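Local coordinates for coiled-coil and C2 domain-containing protein 1-like (Drosophila melanogaster, PDB 6EI6) that binds monophosphorylated phosphatidylinositols and regulates the ESCRT pathway, supporting the activity of the ESCRT-III subunit shrub, probably by preventing its inappropriate polymerisation, at residues 215-220 and 245-250; 152-157 and 173-178. All coordinates share one frame; numbering follows the deposited sequence.

Both contacts join the same two four-stranded antiparallel sheets of the C2 domain, the part of the protein that mediates its interaction with monophosphorylated phosphatidylinositols. Contact 2 comes first along the chain and closes before contact 1 opens; it brings the outermost strands 155-157 and 171-176, one from each sheet, face to face through their side chains. Contact 1 joins the end of strand 208-216, outermost at the other side of its sheet, to strand 241-249, an inner strand of the facing sheet. Their centres lie about 13 Å apart and their nearest atoms about 5 Å. All touching residues of contact 1 are buried, its centre about 5 Å from that of the chain, whereas contact 2 lies at the partly exposed margin.

Contact 1 (215-220 and 245-250); sequences VKLQPL and VKIRVR. With SO4 (sulfate ion), chain C.
In the hydrophobic interior of the C2 beta-sandwich, strand 208-216 and the turn that follows it face strand 241-249 of the opposite sheet, joined by apolar side chains. Ile247 is the central residue. Its CG1 lies beside the backbone N (chi1 -46°), and the longer branch carries CD1 to Val215 CG1 at 3.8 Å, the two side chains sliding past each other in opposite directions; CD1 also touches Leu217 CD2. The CG2 methyl meets Leu217 CD2 at 3.9 Å and Leu220 CD1 at 3.6 Å, and both leucines cross Ile247 at about a right angle. Leu217 at the start of the turn and Leu220 at its end can both reach this isoleucine because the chain folds back between them, with Leu220 N hydrogen-bonded to Leu217 O at 2.9 Å. Val193 and Leu120 also pack on Ile247, one from each sheet. On the outer side of the strand, Lys216 turns away from the interior, its NZ donating to O3 of a sulfate probably acquired from the crystallisation liquor, at 3.2 Å; His191 and Gly192 bind the same ion. Farther along the interface, the other Leu220 methyl, CD2, approaches Val249 CG2 more loosely, at 4.2 Å.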
ATOM      1  N   VAL A 215      -7.940   3.295   7.244  1.00 43.04           N
ATOM      2  CA  VAL A 215      -6.996   3.036   6.156  1.00 45.43           C
ATOM      3  C   VAL A 215      -7.410   1.774   5.400  1.00 41.01           C
ATOM      4  O   VAL A 215      -7.432   0.675   5.972  1.00 39.41           O
ATOM      5  CB  VAL A 215      -5.567   2.912   6.690  1.00 48.47           C
ATOM      6  CG1 VAL A 215      -4.610   2.615   5.547  1.00 43.73           C
ATOM      7  CG2 VAL A 215      -5.197   4.192   7.431  1.00 42.62           C
ATOM      8  N   LYS A 216      -7.748   1.933   4.120  1.00 43.04           N
ATOM      9  CA  LYS A 216      -8.130   0.798   3.282  1.00 43.35           C
ATOM     10  C   LYS A 216      -6.945  -0.142   3.061  1.00 44.06           C
ATOM     11  O   LYS A 216      -5.810   0.297   2.848  1.00 42.24           O
ATOM     12  CB  LYS A 216      -8.649   1.283   1.926  1.00 41.88           C
ATOM     13  CG  LYS A 216      -9.937   2.046   1.992  1.00 41.39           C
ATOM     14  CD  LYS A 216     -11.007   1.193   2.635  1.00 47.65           C
ATOM     15  CE  LYS A 216     -12.310   1.343   1.897  1.00 52.71           C
ATOM     16  NZ  LYS A 216     -13.321   0.425   2.487  1.00 65.31           N
ATOM     17  N   LEU A 217      -7.215  -1.443   3.083  1.00 40.62           N
ATOM     18  CA  LEU A 217      -6.150  -2.425   2.935  1.00 47.09           C
ATOM     19  C   LEU A 217      -5.783  -2.714   1.476  1.00 44.58           C
ATOM     20  O   LEU A 217      -4.737  -3.329   1.226  1.00 39.08           O
ATOM     21  CB  LEU A 217      -6.556  -3.724   3.648  1.00 43.79           C
ATOM     22  CG  LEU A 217      -6.439  -3.694   5.175  1.00 43.13           C
ATOM     23  CD1 LEU A 217      -7.088  -4.910   5.807  1.00 43.36           C
ATOM     24  CD2 LEU A 217      -4.972  -3.579   5.599  1.00 37.84           C
ATOM     25  N   GLN A 218      -6.590  -2.263   0.516  1.00 42.31           N
ATOM     26  CA  GLN A 218      -6.461  -2.775  -0.843  1.00 45.47           C
ATOM     27  C   GLN A 218      -5.126  -2.476  -1.532  1.00 41.72           C
ATOM     28  O   GLN A 218      -4.731  -3.299  -2.373  1.00 40.62           O
ATOM     29  CB  GLN A 218      -7.657  -2.296  -1.690  1.00 46.46           C
ATOM     30  CG  GLN A 218      -7.410  -1.054  -2.505  1.00 54.19           C
ATOM     31  CD  GLN A 218      -6.745  -1.332  -3.836  1.00 54.94           C
ATOM     32  OE1 GLN A 218      -7.034  -2.345  -4.479  1.00 56.63           O
ATOM     33  NE2 GLN A 218      -5.834  -0.441  -4.248  1.00 49.67           N
ATOM     34  N   PRO A 219      -4.392  -1.379  -1.250  1.00 42.36           N
ATOM     35  CA  PRO A 219      -3.029  -1.273  -1.805  1.00 34.84           C
ATOM     36  C   PRO A 219      -2.154  -2.485  -1.545  1.00 39.73           C
ATOM     37  O   PRO A 219      -1.193  -2.703  -2.294  1.00 40.75           O
ATOM     38  CB  PRO A 219      -2.462  -0.031  -1.106  1.00 34.09           C
ATOM     39  CG  PRO A 219      -3.635   0.838  -0.901  1.00 37.92           C
ATOM     40  CD  PRO A 219      -4.786  -0.119  -0.577  1.00 41.86           C
ATOM     41  N   LEU A 220      -2.421  -3.257  -0.489  1.00 37.42           N
ATOM     42  CA  LEU A 220      -1.601  -4.420  -0.182  1.00 38.74           C
ATOM     43  C   LEU A 220      -1.857  -5.582  -1.141  1.00 40.90           C
ATOM     44  O   LEU A 220      -1.161  -6.606  -1.057  1.00 39.50           O
ATOM     45  CB  LEU A 220      -1.816  -4.858   1.274  1.00 34.37           C
ATOM     46  CG  LEU A 220      -1.271  -3.797   2.241  1.00 38.65           C
ATOM     47  CD1 LEU A 220      -1.501  -4.196   3.670  1.00 40.09           C
ATOM     48  CD2 LEU A 220       0.199  -3.467   2.020  1.00 40.95           C
ATOM     49  N   VAL A 245       1.119   6.038  10.060  1.00 47.35           N
ATOM     50  CA  VAL A 245       0.828   4.625  10.232  1.00 44.83           C
ATOM     51  C   VAL A 245       1.482   3.822   9.103  1.00 48.08           C
ATOM     52  O   VAL A 245       1.630   4.305   7.978  1.00 45.39           O
ATOM     53  CB  VAL A 245      -0.707   4.461  10.278  1.00 42.23           C
ATOM     54  CG1 VAL A 245      -1.137   3.100   9.796  1.00 45.19           C
ATOM     55  CG2 VAL A 245      -1.215   4.730  11.684  1.00 45.28           C
ATOM     56  N   LYS A 246       1.889   2.590   9.414  1.00 45.15           N
ATOM     57  CA  LYS A 246       2.367   1.633   8.426  1.00 41.76           C
ATOM     58  C   LYS A 246       1.530   0.361   8.493  1.00 45.01           C
ATOM     59  O   LYS A 246       1.117  -0.061   9.578  1.00 46.56           O
ATOM     60  CB  LYS A 246       3.828   1.276   8.655  1.00 43.29           C
ATOM     61  CG  LYS A 246       4.790   2.447   8.637  1.00 44.91           C
ATOM     62  CD  LYS A 246       6.155   1.965   9.090  1.00 42.35           C
ATOM     63  CE  LYS A 246       7.237   2.921   8.641  1.00 50.83           C
ATOM     64  NZ  LYS A 246       8.567   2.430   9.095  1.00 56.35           N
ATOM     65  N   ILE A 247       1.263  -0.250   7.338  1.00 40.44           N
ATOM     66  CA  ILE A 247       0.688  -1.589   7.286  1.00 39.88           C
ATOM     67  C   ILE A 247       1.534  -2.425   6.339  1.00 45.35           C
ATOM     68  O   ILE A 247       1.743  -2.047   5.179  1.00 42.58           O
ATOM     69  CB  ILE A 247      -0.777  -1.581   6.834  1.00 40.15           C
ATOM     70  CG1 ILE A 247      -1.550  -0.483   7.576  1.00 43.16           C
ATOM     71  CG2 ILE A 247      -1.395  -2.952   7.084  1.00 38.69           C
ATOM     72  CD1 ILE A 247      -3.000  -0.429   7.182  1.00 40.00           C
ATOM     73  N   ARG A 248       2.034  -3.550   6.831  1.00 43.54           N
ATOM     74  CA  ARG A 248       3.071  -4.279   6.121  1.00 43.06           C
ATOM     75  C   ARG A 248       2.727  -5.752   6.035  1.00 44.45           C
ATOM     76  O   ARG A 248       2.260  -6.345   7.007  1.00 48.26           O
ATOM     77  CB  ARG A 248       4.413  -4.109   6.807  1.00 43.00           C
ATOM     78  CG  ARG A 248       4.793  -2.658   7.034  1.00 46.56           C
ATOM     79  CD  ARG A 248       6.098  -2.553   7.805  1.00 48.48           C
ATOM     80  NE  ARG A 248       7.228  -3.115   7.059  1.00 50.01           N
ATOM     81  CZ  ARG A 248       7.847  -4.251   7.385  1.00 52.86           C
ATOM     82  NH1 ARG A 248       7.445  -4.959   8.445  1.00 53.68           N
ATOM     83  NH2 ARG A 248       8.873  -4.681   6.656  1.00 50.07           N
ATOM     84  N   VAL A 249       2.983  -6.343   4.869  1.00 46.48           N
ATOM     85  CA  VAL A 249       2.886  -7.786   4.681  1.00 49.17           C
ATOM     86  C   VAL A 249       4.190  -8.284   4.066  1.00 48.32           C
ATOM     87  O   VAL A 249       5.011  -7.502   3.574  1.00 45.70           O
ATOM     88  CB  VAL A 249       1.684  -8.185   3.814  1.00 41.80           C
ATOM     89  CG1 VAL A 249       0.409  -7.954   4.583  1.00 40.42           C
ATOM     90  CG2 VAL A 249       1.694  -7.379   2.523  1.00 43.01           C
ATOM     91  N   ARG A 250       4.391  -9.604   4.153  1.00 45.62           N
ATOM     92  CA  ARG A 250       5.583 -10.207   3.561  1.00 52.96           C
ATOM     93  C   ARG A 250       5.564 -10.096   2.037  1.00 50.88           C
ATOM     94  O   ARG A 250       6.598  -9.863   1.413  1.00 45.60           O
ATOM     95  CB  ARG A 250       5.710 -11.670   3.984  1.00 53.20           C
ATOM     96  CG  ARG A 250       6.235 -12.566   2.886  1.00 56.18           C
ATOM     97  CD  ARG A 250       6.992 -13.776   3.394  1.00 59.70           C
ATOM     98  NE  ARG A 250       8.380 -13.426   3.697  1.00 66.78           N
ATOM     99  CZ  ARG A 250       9.328 -14.311   3.986  1.00 62.23           C
ATOM    100  NH1 ARG A 250       9.036 -15.599   4.000  1.00 62.36           N
ATOM    101  NH2 ARG A 250      10.563 -13.906   4.257  1.00 61.03           N
TER
HETATM  102  S   SO4 C 901     -14.362  -0.849   6.347  1.00 87.64           S
HETATM  103  O1  SO4 C 901     -13.706  -1.967   7.047  1.00 74.54           O
HETATM  104  O2  SO4 C 901     -15.359  -1.348   5.385  1.00 74.90           O
HETATM  105  O3  SO4 C 901     -13.340  -0.055   5.640  1.00 70.10           O
HETATM  106  O4  SO4 C 901     -15.061  -0.023   7.340  1.00 94.68           O

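Contact 2 (152-157 and 173-178); sequences ESFKTK and FKVDIQ. With SO4 (sulfate ion), chain D.
This is an aromatic and aliphatic packing contact at the margin of the C2 beta-sandwich, where strand 155-157 and the residues leading into it face strand 171-176. Each is the outermost strand of its own four-stranded sheet, and side chains turned toward each other bridge the two. At one end Val175 lays its CG2 methyl over a face of the Phe154 ring, a CH-pi contact with the methyl 4.0 Å from the ring centroid and 17° off the normal. The methyl is displaced toward the rim, and its nearest ring atom is Phe154 CG at 3.8 Å. With CG anti to the backbone N (chi1 -171°), Phe154 extends its ring across to strand 171-176, where Phe173 CB sits at the ring edge, 4.3 Å from Phe154 CZ. Phe146 and Leu148 of the adjoining loop also pack against Phe154.

Toward the other end, Thr156 meets the Phe173 ring with both branches: OG1 lies 3.3 Å from Phe173 CE2, and the CG2 methyl 3.6 Å from Phe173 CD2. Lys157 O comes to the edge of the same ring, close to its plane, 3.6 Å from Phe173 CE2. The Lys157 side chain leads away from the interface, and its NZ donates to O1 of a sulfate, probably from the crystallisation liquor, at 2.9 Å. Cohesion probably comes from burial of apolar surface and dispersion, including the CH-pi contact, with a carbonyl oxygen set against the weakly positive rim of Phe173 probably adding a small electrostatic attraction.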
ATOM      1  N   GLU A 152     -16.340  -9.598  13.339  1.00 88.54           N
ATOM      2  CA  GLU A 152     -14.958  -9.286  12.947  1.00 86.33           C
ATOM      3  C   GLU A 152     -14.059  -9.961  13.959  1.00 78.94           C
ATOM      4  O   GLU A 152     -14.363 -11.071  14.425  1.00 76.01           O
ATOM      5  CB  GLU A 152     -14.686  -7.762  12.965  1.00 85.51           C
ATOM      6  CG  GLU A 152     -14.694  -7.014  11.625  1.00 81.51           C
ATOM      7  CD  GLU A 152     -14.399  -5.500  11.774  1.00 83.93           C
ATOM      8  OE1 GLU A 152     -13.475  -5.122  12.543  1.00 80.93           O
ATOM      9  OE2 GLU A 152     -15.095  -4.685  11.119  1.00 89.21           O
ATOM     10  N   SER A 153     -12.951  -9.265  14.260  1.00 68.77           N
ATOM     11  CA  SER A 153     -12.381  -9.196  15.603  1.00 69.98           C
ATOM     12  C   SER A 153     -11.110  -8.354  15.630  1.00 65.01           C
ATOM     13  O   SER A 153     -11.105  -7.231  15.122  1.00 73.38           O
ATOM     14  CB  SER A 153     -12.113 -10.588  16.183  1.00 80.76           C
ATOM     15  OG  SER A 153     -13.243 -11.057  16.915  1.00 88.16           O
ATOM     16  N   PHE A 154     -10.052  -8.896  16.231  1.00 65.55           N
ATOM     17  CA  PHE A 154      -8.782  -8.249  16.573  1.00 61.93           C
ATOM     18  C   PHE A 154      -8.839  -6.770  16.925  1.00 57.72           C
ATOM     19  O   PHE A 154      -8.943  -5.916  16.043  1.00 59.70           O
ATOM     20  CB  PHE A 154      -7.741  -8.395  15.465  1.00 61.12           C
ATOM     21  CG  PHE A 154      -6.371  -7.913  15.896  1.00 62.36           C
ATOM     22  CD1 PHE A 154      -5.734  -8.494  16.982  1.00 61.71           C
ATOM     23  CD2 PHE A 154      -5.754  -6.853  15.266  1.00 59.98           C
ATOM     24  CE1 PHE A 154      -4.494  -8.049  17.406  1.00 62.68           C
ATOM     25  CE2 PHE A 154      -4.507  -6.410  15.692  1.00 59.76           C
ATOM     26  CZ  PHE A 154      -3.875  -7.015  16.754  1.00 52.42           C
ATOM     27  N   LYS A 155      -8.683  -6.459  18.206  1.00 60.29           N
ATOM     28  CA  LYS A 155      -8.622  -5.088  18.690  1.00 56.06           C
ATOM     29  C   LYS A 155      -7.483  -4.999  19.685  1.00 50.63           C
ATOM     30  O   LYS A 155      -7.269  -5.926  20.466  1.00 58.27           O
ATOM     31  CB  LYS A 155      -9.943  -4.647  19.366  1.00 54.75           C
ATOM     32  CG  LYS A 155     -11.241  -5.037  18.635  1.00 55.21           C
ATOM     33  CD  LYS A 155     -12.286  -3.910  18.695  1.00 65.60           C
ATOM     34  CE  LYS A 155     -13.715  -4.428  18.467  1.00 68.25           C
ATOM     35  NZ  LYS A 155     -14.777  -3.740  19.278  1.00 62.74           N
ATOM     36  N   THR A 156      -6.752  -3.892  19.655  1.00 50.15           N
ATOM     37  CA  THR A 156      -5.663  -3.675  20.595  1.00 47.45           C
ATOM     38  C   THR A 156      -5.456  -2.173  20.718  1.00 45.69           C
ATOM     39  O   THR A 156      -6.209  -1.387  20.140  1.00 49.64           O
ATOM     40  CB  THR A 156      -4.382  -4.401  20.159  1.00 52.62           C
ATOM     41  OG1 THR A 156      -3.280  -3.920  20.941  1.00 55.92           O
ATOM     42  CG2 THR A 156      -4.073  -4.141  18.693  1.00 51.35           C
ATOM     43  N   LYS A 157      -4.431  -1.768  21.475  1.00 43.25           N
ATOM     44  CA  LYS A 157      -4.197  -0.342  21.690  1.00 50.46           C
ATOM     45  C   LYS A 157      -2.741  -0.081  22.051  1.00 49.68           C
ATOM     46  O   LYS A 157      -2.055  -0.950  22.592  1.00 50.70           O
ATOM     47  CB  LYS A 157      -5.110   0.225  22.790  1.00 56.88           C
ATOM     48  CG  LYS A 157      -4.676  -0.098  24.225  1.00 54.49           C
ATOM     49  CD  LYS A 157      -5.434   0.747  25.239  1.00 59.47           C
ATOM     50  CE  LYS A 157      -4.947   0.508  26.666  1.00 62.04           C
ATOM     51  NZ  LYS A 157      -5.801  -0.490  27.366  1.00 71.67           N
ATOM     52  N   PHE A 173       2.077  -4.176  15.918  1.00 47.18           N
ATOM     53  CA  PHE A 173       1.185  -5.266  16.285  1.00 46.37           C
ATOM     54  C   PHE A 173       1.094  -6.204  15.096  1.00 50.29           C
ATOM     55  O   PHE A 173       0.980  -5.746  13.957  1.00 56.28           O
ATOM     56  CB  PHE A 173      -0.227  -4.765  16.679  1.00 47.30           C
ATOM     57  CG  PHE A 173      -0.220  -3.572  17.622  1.00 55.88           C
ATOM     58  CD1 PHE A 173       0.047  -2.288  17.155  1.00 52.92           C
ATOM     59  CD2 PHE A 173      -0.484  -3.732  18.969  1.00 55.69           C
ATOM     60  CE1 PHE A 173       0.066  -1.198  18.011  1.00 54.78           C
ATOM     61  CE2 PHE A 173      -0.471  -2.641  19.828  1.00 49.72           C
ATOM     62  CZ  PHE A 173      -0.197  -1.380  19.350  1.00 53.94           C
ATOM     63  N   LYS A 174       1.174  -7.508  15.345  1.00 51.79           N
ATOM     64  CA  LYS A 174       1.105  -8.506  14.286  1.00 50.81           C
ATOM     65  C   LYS A 174      -0.172  -9.320  14.427  1.00 49.74           C
ATOM     66  O   LYS A 174      -0.615  -9.612  15.537  1.00 56.21           O
ATOM     67  CB  LYS A 174       2.319  -9.432  14.309  1.00 52.36           C
ATOM     68  CG  LYS A 174       3.650  -8.769  13.902  1.00 54.57           C
ATOM     69  CD  LYS A 174       4.768  -9.823  13.792  1.00 57.19           C
ATOM     70  CE  LYS A 174       6.157  -9.217  13.950  1.00 65.87           C
ATOM     71  NZ  LYS A 174       7.247 -10.222  13.733  1.00 70.45           N
ATOM     72  N   VAL A 175      -0.781  -9.679  13.310  1.00 47.21           N
ATOM     73  CA  VAL A 175      -1.964 -10.521  13.348  1.00 56.36           C
ATOM     74  C   VAL A 175      -1.825 -11.594  12.269  1.00 59.87           C
ATOM     75  O   VAL A 175      -1.021 -11.474  11.338  1.00 58.92           O
ATOM     76  CB  VAL A 175      -3.265  -9.691  13.176  1.00 54.31           C
ATOM     77  CG1 VAL A 175      -3.517  -9.358  11.714  1.00 54.74           C
ATOM     78  CG2 VAL A 175      -4.439 -10.429  13.766  1.00 59.99           C
ATOM     79  N   ASP A 176      -2.594 -12.675  12.430  1.00 59.06           N
ATOM     80  CA  ASP A 176      -2.601 -13.791  11.487  1.00 60.03           C
ATOM     81  C   ASP A 176      -3.695 -13.604  10.444  1.00 63.20           C
ATOM     82  O   ASP A 176      -4.852 -13.331  10.779  1.00 63.31           O
ATOM     83  CB  ASP A 176      -2.819 -15.120  12.209  1.00 59.34           C
ATOM     84  CG  ASP A 176      -1.520 -15.787  12.608  1.00 71.65           C
ATOM     85  OD1 ASP A 176      -0.509 -15.638  11.867  1.00 67.45           O
ATOM     86  OD2 ASP A 176      -1.510 -16.441  13.682  1.00 76.64           O
ATOM     87  N   ILE A 177      -3.325 -13.777   9.184  1.00 64.66           N
ATOM     88  CA  ILE A 177      -4.277 -13.794   8.085  1.00 68.97           C
ATOM     89  C   ILE A 177      -4.181 -15.156   7.413  1.00 67.11           C
ATOM     90  O   ILE A 177      -3.195 -15.881   7.573  1.00 65.50           O
ATOM     91  CB  ILE A 177      -4.009 -12.662   7.075  1.00 65.03           C
ATOM     92  CG1 ILE A 177      -2.620 -12.850   6.453  1.00 61.61           C
ATOM     93  CG2 ILE A 177      -4.141 -11.300   7.752  1.00 59.33           C
ATOM     94  CD1 ILE A 177      -2.035 -11.603   5.822  1.00 63.12           C
ATOM     95  N   GLN A 178      -5.225 -15.503   6.661  1.00 67.28           N
ATOM     96  CA  GLN A 178      -5.205 -16.668   5.777  1.00 68.26           C
ATOM     97  C   GLN A 178      -5.373 -16.191   4.339  1.00 66.44           C
ATOM     98  O   GLN A 178      -6.501 -15.993   3.874  1.00 69.94           O
ATOM     99  CB  GLN A 178      -6.291 -17.669   6.135  1.00 72.84           C
ATOM    100  CG  GLN A 178      -6.141 -18.286   7.498  1.00 77.46           C
ATOM    101  CD  GLN A 178      -7.194 -17.778   8.449  1.00 79.04           C
ATOM    102  OE1 GLN A 178      -8.397 -17.989   8.239  1.00 75.38           O
ATOM    103  NE2 GLN A 178      -6.754 -17.090   9.499  1.00 78.19           N
TER
HETATM  104  S   SO4 D 902      -9.729  -2.053  27.489  1.00118.35           S
HETATM  105  O1  SO4 D 902      -8.490  -1.430  27.009  1.00 93.57           O
HETATM  106  O2  SO4 D 902     -10.174  -3.069  26.524  1.00107.38           O
HETATM  107  O3  SO4 D 902      -9.495  -2.684  28.797  1.00109.82           O
HETATM  108  O4  SO4 D 902     -10.762  -1.024  27.631  1.00103.77           O